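Local structure of uncharacterized protein YPL067C (Saccharomyces cerevisiae, 5KCI) at residues K23-I26 against A32-K35; V103-W108 against T185-I190; P114-D119 against A125-M130. The protein is of unknown function but is probably a histidine triad-like cytoplasmic protein of the DUF3605 family, possibly connected with amyloid toxicity. All blocks are in the same frame, centred on the assembly; numbering follows the deposited sequence.

Contact 1 of 3, residues K23-I26 against A32-K35; sequences KEII and ARLK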
# COMPACT_ATOMS: atom_id res chain seq x y z
N LYS A 23 10.71 1.12 10.44
CA LYS A 23 11.75 0.76 9.48
C LYS A 23 12.49 -0.50 9.92
O LYS A 23 12.78 -1.38 9.09
CB LYS A 23 12.71 1.94 9.27
CG LYS A 23 12.08 3.11 8.53
CD LYS A 23 13.11 4.08 7.96
CE LYS A 23 13.40 3.82 6.49
NZ LYS A 23 12.18 3.89 5.62
N GLU A 24 12.77 -0.62 11.21
CA GLU A 24 13.49 -1.80 11.68
C GLU A 24 12.65 -3.06 11.50
O GLU A 24 13.16 -4.10 11.08
CB GLU A 24 13.88 -1.63 13.15
CG GLU A 24 14.99 -0.61 13.39
CD GLU A 24 15.16 -0.25 14.86
OE1 GLU A 24 14.60 -0.97 15.72
OE2 GLU A 24 15.84 0.75 15.16
N ILE A 25 11.35 -2.98 11.81
CA ILE A 25 10.45 -4.11 11.62
C ILE A 25 10.37 -4.51 10.15
O ILE A 25 10.39 -5.70 9.81
CB ILE A 25 9.07 -3.77 12.21
CG1 ILE A 25 9.17 -3.67 13.73
CG2 ILE A 25 8.01 -4.83 11.81
CD1 ILE A 25 7.95 -3.04 14.41
N ILE A 26 10.24 -3.52 9.25
CA ILE A 26 10.13 -3.85 7.83
C ILE A 26 11.42 -4.50 7.35
O ILE A 26 11.40 -5.49 6.59
CB ILE A 26 9.79 -2.58 7.03
CG1 ILE A 26 8.33 -2.17 7.28
CG2 ILE A 26 10.01 -2.79 5.54
CD1 ILE A 26 7.98 -0.78 6.70
N ALA A 32 4.44 -9.25 11.17
CA ALA A 32 3.28 -9.53 12.01
C ALA A 32 3.22 -8.58 13.20
O ALA A 32 2.14 -8.29 13.72
CB ALA A 32 3.31 -10.97 12.51
N ARG A 33 4.38 -8.09 13.63
CA ARG A 33 4.48 -7.09 14.71
C ARG A 33 3.79 -5.77 14.39
O ARG A 33 3.59 -4.95 15.30
CB ARG A 33 5.94 -6.79 15.01
CG ARG A 33 6.68 -7.82 15.82
CD ARG A 33 8.14 -7.42 15.97
NE ARG A 33 8.78 -7.99 17.16
CZ ARG A 33 8.98 -7.34 18.31
NH1 ARG A 33 8.59 -6.08 18.46
NH2 ARG A 33 9.58 -7.96 19.31
N LEU A 34 3.51 -5.50 13.11
CA LEU A 34 2.82 -4.26 12.74
C LEU A 34 1.34 -4.55 12.92
O LEU A 34 0.70 -5.18 12.07
CB LEU A 34 3.14 -3.84 11.31
CG LEU A 34 4.60 -3.61 10.94
CD1 LEU A 34 4.77 -3.37 9.44
CD2 LEU A 34 5.20 -2.44 11.75
N LYS A 35 0.81 -4.16 14.07
CA LYS A 35 -0.53 -4.53 14.49
C LYS A 35 -1.39 -3.28 14.61
O LYS A 35 -0.88 -2.16 14.71
CB LYS A 35 -0.50 -5.30 15.82
CG LYS A 35 -1.22 -6.65 15.76
CD LYS A 35 -2.75 -6.50 15.71
CE LYS A 35 -3.37 -6.95 14.38
NZ LYS A 35 -2.79 -6.37 13.12

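Contact 2 of 3, residues V103-W108 against T185-I190; sequences VHLVLW and TTVDDI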
# COMPACT_ATOMS: atom_id res chain seq x y z
N VAL A 103 0.94 8.01 7.80
CA VAL A 103 -0.25 7.83 7.00
C VAL A 103 -0.13 6.46 6.37
O VAL A 103 0.92 6.12 5.82
CB VAL A 103 -0.35 8.92 5.93
CG1 VAL A 103 -1.49 8.69 5.01
CG2 VAL A 103 -0.51 10.30 6.61
N HIS A 104 -1.19 5.67 6.47
CA HIS A 104 -1.17 4.27 6.02
C HIS A 104 -1.99 4.17 4.74
O HIS A 104 -3.23 4.25 4.79
CB HIS A 104 -1.75 3.39 7.12
CG HIS A 104 -1.64 1.93 6.86
ND1 HIS A 104 -1.83 1.00 7.85
CD2 HIS A 104 -1.35 1.24 5.73
CE1 HIS A 104 -1.69 -0.21 7.35
NE2 HIS A 104 -1.41 -0.10 6.06
N LEU A 105 -1.33 4.01 3.62
CA LEU A 105 -1.99 3.87 2.33
C LEU A 105 -1.87 2.43 1.86
O LEU A 105 -1.04 1.68 2.36
CB LEU A 105 -1.39 4.79 1.26
CG LEU A 105 -1.26 6.27 1.62
CD1 LEU A 105 -0.64 7.03 0.45
CD2 LEU A 105 -2.63 6.85 1.97
N VAL A 106 -2.70 2.08 0.88
CA VAL A 106 -2.68 0.77 0.24
C VAL A 106 -2.57 1.01 -1.25
O VAL A 106 -3.35 1.79 -1.82
CB VAL A 106 -3.92 -0.08 0.55
CG1 VAL A 106 -3.81 -1.47 -0.15
CG2 VAL A 106 -4.08 -0.24 2.05
N LEU A 107 -1.61 0.36 -1.88
CA LEU A 107 -1.37 0.39 -3.30
C LEU A 107 -1.73 -0.96 -3.91
O LEU A 107 -1.00 -1.93 -3.73
CB LEU A 107 0.10 0.70 -3.57
CG LEU A 107 0.60 0.58 -5.00
CD1 LEU A 107 -0.09 1.59 -5.91
CD2 LEU A 107 2.14 0.81 -5.02
N TRP A 108 -2.80 -0.97 -4.68
CA TRP A 108 -3.30 -2.15 -5.39
C TRP A 108 -2.69 -2.19 -6.79
O TRP A 108 -2.57 -1.16 -7.46
CB TRP A 108 -4.82 -2.10 -5.48
CG TRP A 108 -5.49 -2.10 -4.17
CD1 TRP A 108 -5.85 -1.01 -3.42
CD2 TRP A 108 -5.85 -3.25 -3.42
NE1 TRP A 108 -6.45 -1.43 -2.25
CE2 TRP A 108 -6.47 -2.80 -2.23
CE3 TRP A 108 -5.74 -4.63 -3.64
CZ2 TRP A 108 -6.94 -3.69 -1.26
CZ3 TRP A 108 -6.22 -5.50 -2.68
CH2 TRP A 108 -6.80 -5.04 -1.51
N THR A 185 -4.32 17.74 3.63
CA THR A 185 -4.26 18.37 2.32
C THR A 185 -3.39 17.56 1.37
O THR A 185 -3.80 17.23 0.25
CB THR A 185 -3.72 19.80 2.45
OG1 THR A 185 -4.69 20.59 3.13
CG2 THR A 185 -3.43 20.43 1.09
N THR A 186 -2.17 17.22 1.80
CA THR A 186 -1.25 16.52 0.90
C THR A 186 -1.78 15.13 0.54
O THR A 186 -1.72 14.70 -0.63
CB THR A 186 0.13 16.42 1.54
OG1 THR A 186 0.53 17.71 2.02
CG2 THR A 186 1.15 15.91 0.52
N VAL A 187 -2.31 14.40 1.51
CA VAL A 187 -2.77 13.05 1.22
C VAL A 187 -3.99 13.09 0.31
O VAL A 187 -4.11 12.28 -0.62
CB VAL A 187 -3.05 12.31 2.54
CG1 VAL A 187 -3.74 10.97 2.29
CG2 VAL A 187 -1.73 12.15 3.31
N ASP A 188 -4.90 14.04 0.54
CA ASP A 188 -6.03 14.20 -0.38
C ASP A 188 -5.52 14.49 -1.79
O ASP A 188 -6.04 13.95 -2.77
CB ASP A 188 -6.95 15.34 0.11
CG ASP A 188 -7.82 14.94 1.32
OD1 ASP A 188 -7.84 13.75 1.70
OD2 ASP A 188 -8.51 15.80 1.89
N ASP A 189 -4.47 15.30 -1.89
CA ASP A 189 -3.85 15.59 -3.18
C ASP A 189 -3.35 14.30 -3.85
O ASP A 189 -3.67 14.02 -5.02
CB ASP A 189 -2.69 16.57 -2.96
CG ASP A 189 -2.45 17.46 -4.14
OD1 ASP A 189 -3.43 17.99 -4.69
OD2 ASP A 189 -1.27 17.63 -4.53
N ILE A 190 -2.59 13.50 -3.11
CA ILE A 190 -2.05 12.26 -3.65
C ILE A 190 -3.16 11.35 -4.13
O ILE A 190 -3.10 10.78 -5.23
CB ILE A 190 -1.18 11.55 -2.59
CG1 ILE A 190 0.10 12.33 -2.38
CG2 ILE A 190 -0.89 10.12 -2.99
CD1 ILE A 190 0.76 12.06 -1.07

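Contact 3 of 3, residues P114-D119 against A125-M130; sequences PVHSPD and AARARM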
# COMPACT_ATOMS: atom_id res chain seq x y z
N PRO A 114 6.29 -10.42 -7.30
CA PRO A 114 6.61 -11.55 -6.39
C PRO A 114 7.64 -11.20 -5.32
O PRO A 114 8.72 -11.80 -5.21
CB PRO A 114 7.14 -12.62 -7.36
CG PRO A 114 6.90 -12.12 -8.76
CD PRO A 114 6.77 -10.65 -8.67
N VAL A 115 7.30 -10.23 -4.46
CA VAL A 115 8.29 -9.65 -3.56
C VAL A 115 8.73 -10.56 -2.42
O VAL A 115 9.68 -10.21 -1.70
CB VAL A 115 7.74 -8.33 -2.97
CG1 VAL A 115 7.46 -7.34 -4.08
CG2 VAL A 115 6.47 -8.58 -2.14
N HIS A 116 8.07 -11.70 -2.20
CA HIS A 116 8.44 -12.67 -1.19
C HIS A 116 8.67 -14.03 -1.85
O HIS A 116 8.21 -15.05 -1.34
CB HIS A 116 7.36 -12.79 -0.11
CG HIS A 116 7.13 -11.54 0.70
ND1 HIS A 116 8.14 -10.94 1.43
CD2 HIS A 116 6.01 -10.83 0.96
CE1 HIS A 116 7.65 -9.88 2.06
NE2 HIS A 116 6.37 -9.79 1.78
N SER A 117 9.33 -14.05 -3.00
CA SER A 117 9.58 -15.30 -3.68
C SER A 117 10.76 -16.02 -3.03
O SER A 117 11.66 -15.37 -2.49
CB SER A 117 9.88 -15.05 -5.16
OG SER A 117 10.51 -16.17 -5.75
N PRO A 118 10.76 -17.35 -3.06
CA PRO A 118 11.95 -18.09 -2.60
C PRO A 118 13.16 -17.85 -3.48
O PRO A 118 14.30 -17.90 -3.00
CB PRO A 118 11.49 -19.55 -2.63
CG PRO A 118 10.46 -19.57 -3.71
CD PRO A 118 9.77 -18.25 -3.68
N ASP A 119 12.93 -17.58 -4.77
CA ASP A 119 13.99 -17.20 -5.69
C ASP A 119 14.52 -15.81 -5.34
O ASP A 119 13.84 -14.80 -5.57
CB ASP A 119 13.46 -17.23 -7.12
CG ASP A 119 14.56 -17.16 -8.16
OD1 ASP A 119 15.25 -16.14 -8.22
OD2 ASP A 119 14.76 -18.13 -8.92
N ALA A 125 14.24 -8.58 -7.69
CA ALA A 125 13.81 -7.85 -8.89
C ALA A 125 12.43 -7.23 -8.71
O ALA A 125 12.16 -6.12 -9.22
CB ALA A 125 13.79 -8.79 -10.10
N ALA A 126 11.54 -7.95 -8.03
CA ALA A 126 10.21 -7.44 -7.76
C ALA A 126 10.26 -6.26 -6.78
O ALA A 126 9.61 -5.22 -7.00
CB ALA A 126 9.33 -8.60 -7.23
N ARG A 127 11.11 -6.38 -5.75
CA ARG A 127 11.32 -5.27 -4.82
C ARG A 127 11.90 -4.05 -5.53
O ARG A 127 11.53 -2.91 -5.22
CB ARG A 127 12.23 -5.68 -3.66
CG ARG A 127 11.56 -6.67 -2.70
CD ARG A 127 12.51 -7.24 -1.65
NE ARG A 127 11.76 -8.16 -0.78
CZ ARG A 127 12.26 -8.83 0.25
NH1 ARG A 127 13.55 -8.74 0.56
NH2 ARG A 127 11.46 -9.63 0.95
N ALA A 128 12.84 -4.28 -6.45
CA ALA A 128 13.46 -3.18 -7.17
C ALA A 128 12.43 -2.40 -7.98
O ALA A 128 12.48 -1.17 -8.04
CB ALA A 128 14.58 -3.70 -8.10
N ARG A 129 11.48 -3.12 -8.60
CA ARG A 129 10.42 -2.46 -9.36
C ARG A 129 9.53 -1.61 -8.46
O ARG A 129 9.20 -0.46 -8.81
CB ARG A 129 9.57 -3.49 -10.09
CG ARG A 129 8.47 -2.89 -10.97
CD ARG A 129 9.04 -2.15 -12.18
NE ARG A 129 7.98 -1.65 -13.06
CZ ARG A 129 8.16 -0.77 -14.03
NH1 ARG A 129 9.36 -0.25 -14.27
NH2 ARG A 129 7.13 -0.38 -14.77
N MET A 130 9.11 -2.16 -7.31
CA MET A 130 8.31 -1.35 -6.39
C MET A 130 9.07 -0.11 -5.96
O MET A 130 8.52 1.01 -5.92
CB MET A 130 7.94 -2.19 -5.16
CG MET A 130 7.13 -1.41 -4.13
SD MET A 130 5.55 -0.80 -4.76
CE MET A 130 4.77 -2.37 -4.93

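Contact 1 of 3, residues K23-I26 against A32-K35
Ile25 and Leu34 pack side by side where the chain leaves helix 19-28 and doubles back on it. The two side chains lie alongside each other, running opposite ways, so they meet flank to flank. At the start of the Ile25 side chain, CB is 4.1 Å from Leu34 CD2. The CG2 branch is the main point of touch. It lies anti to the backbone N, which turns it toward the returning loop. Ile25 CG2 is 3.7 Å from Leu34 CD2 and equally close to Leu34 CG. Ile25 CG2 also comes near the aliphatic start of Arg33, 4.3 Å from Arg33 CB. The second branch leaves through CG1, which sits beside the backbone N (chi1 -68°). Its extended tip ends beside the same leucine methyl, with Ile25 CD1 3.9 Å from Leu34 CD2. Leu34 CD2 is therefore held by both branches of one isoleucine. The other methyl of Leu34 serves the next residue of the helix, more loosely: Leu34 CD1 is 4.3 Å from Ile26 CG1. No hydrogen bond links 23-26 to 32-35. The loop has polar anchors elsewhere, including a hydrogen bond from Trp17 NE1 to Arg33 O. The Trp17 side chain also touches Ile25 and Leu34. Beyond this pair, Ile26 and Leu34 both rest on Phe152 of strand 149-152. The contact thus joins helix 19-28 and the loop leading to helix 38-51 to an outermost strand of the sheet.

Contact 2 of 3, residues V103-W108 against T185-I190
Val103 meets Val187 where helix 180-193 packs on the four-stranded antiparallel sheet, through strand 102-109. This is the tight part of the contact. Val187 CG2 faces both methyls of Val103, at 3.9 Å from Val103 CG1 and 4.0 Å from Val103 CG2. The valines meet methyl against methyl. With chi1 at 174°, Val103 turns both of its methyls to Val187.

The rest is looser. Ile190, one turn further on, points at the strand, yet its side chain stays 4.6 Å from it. Further round the helix, Thr185 and Asp188 are exposed on the solvent side. Asp188 makes a salt bridge with Lys184 there, and Thr185 OG1 is hydrogen-bonded to Glu181 O.

The sheet residues at this contact are also held from within the sheet, where Leu105 packs on Leu171 of strand 165-172. His104 points to the other face, and its NE2 is hydrogen-bonded to His168 ND1. A bound zinc ion is about 12 Å from the side chain of Leu105. At the looser edge of the valine pair, Leu105 CD2 is 4.3 Å from Val187 CG1.

Contact 3 of 3, residues P114-D119 against A125-M130
The ring of His116 and the guanidinium of Arg127 stand almost perpendicular, their planes 85° apart. His116 ND1 lies at the guanidinium edge, in its plane, 3.6 Å from Arg127 NH2. One face of the His116 ring is covered, toward the rim, by Val115 CG2. His116 was modelled in two conformers, and this describes one of them; its NE2 is hydrogen-bonded to Val153 O.

The motif is a loop that ends in a helix N-cap. Ser117 OG accepts from Asp119 N at 3.0 Å, an ST turn. Asp119 then caps helix 120-135 through a hydrogen bond from Val122 N to its OD1.

Arg127 reaches back from the helix over this loop. Its chain is extended from CG to NE (chi3 179°), which carries the guanidinium to the carbonyl of Val115. Two weak, bent hydrogen bonds grip that oxygen: Arg127 NE is 3.1 Å from Val115 O, and Arg127 NH2 is 3.2 Å from Val115 O. A leucine here would remove both donors and would probably leave Val115 O without these bonds and the loop less firmly tied to the helix.

Next to the polar link the packing is apolar and close. Val115 also rests on Trp151. Val115 CG1 is 3.9 Å from Ala126 CB, and the same methyl carbon, Ala126 CB, lies 3.6 Å from Pro114 CD.

From the N terminus, contact 1 comes first. It closes a short loop after helix 19-28 and is complete before the other two begin. Contact 2 opens next, on strand 102-109, and closes only at helix 180-193 near the C terminus. Contact 3 falls within that long span. It folds the loop that follows strand 102-109 back onto helix 120-135, across that helix's first turns. No contacts cross. Contacts 2 and 3 lie on opposite sides of the chain's centre, yet they touch: Leu107 CD2 is 3.8 Å from Met130 SD. Contact 1 touches neither and fixes helix 19-28 to its following loop, while contact 2 ties helix 180-193 to the sheet.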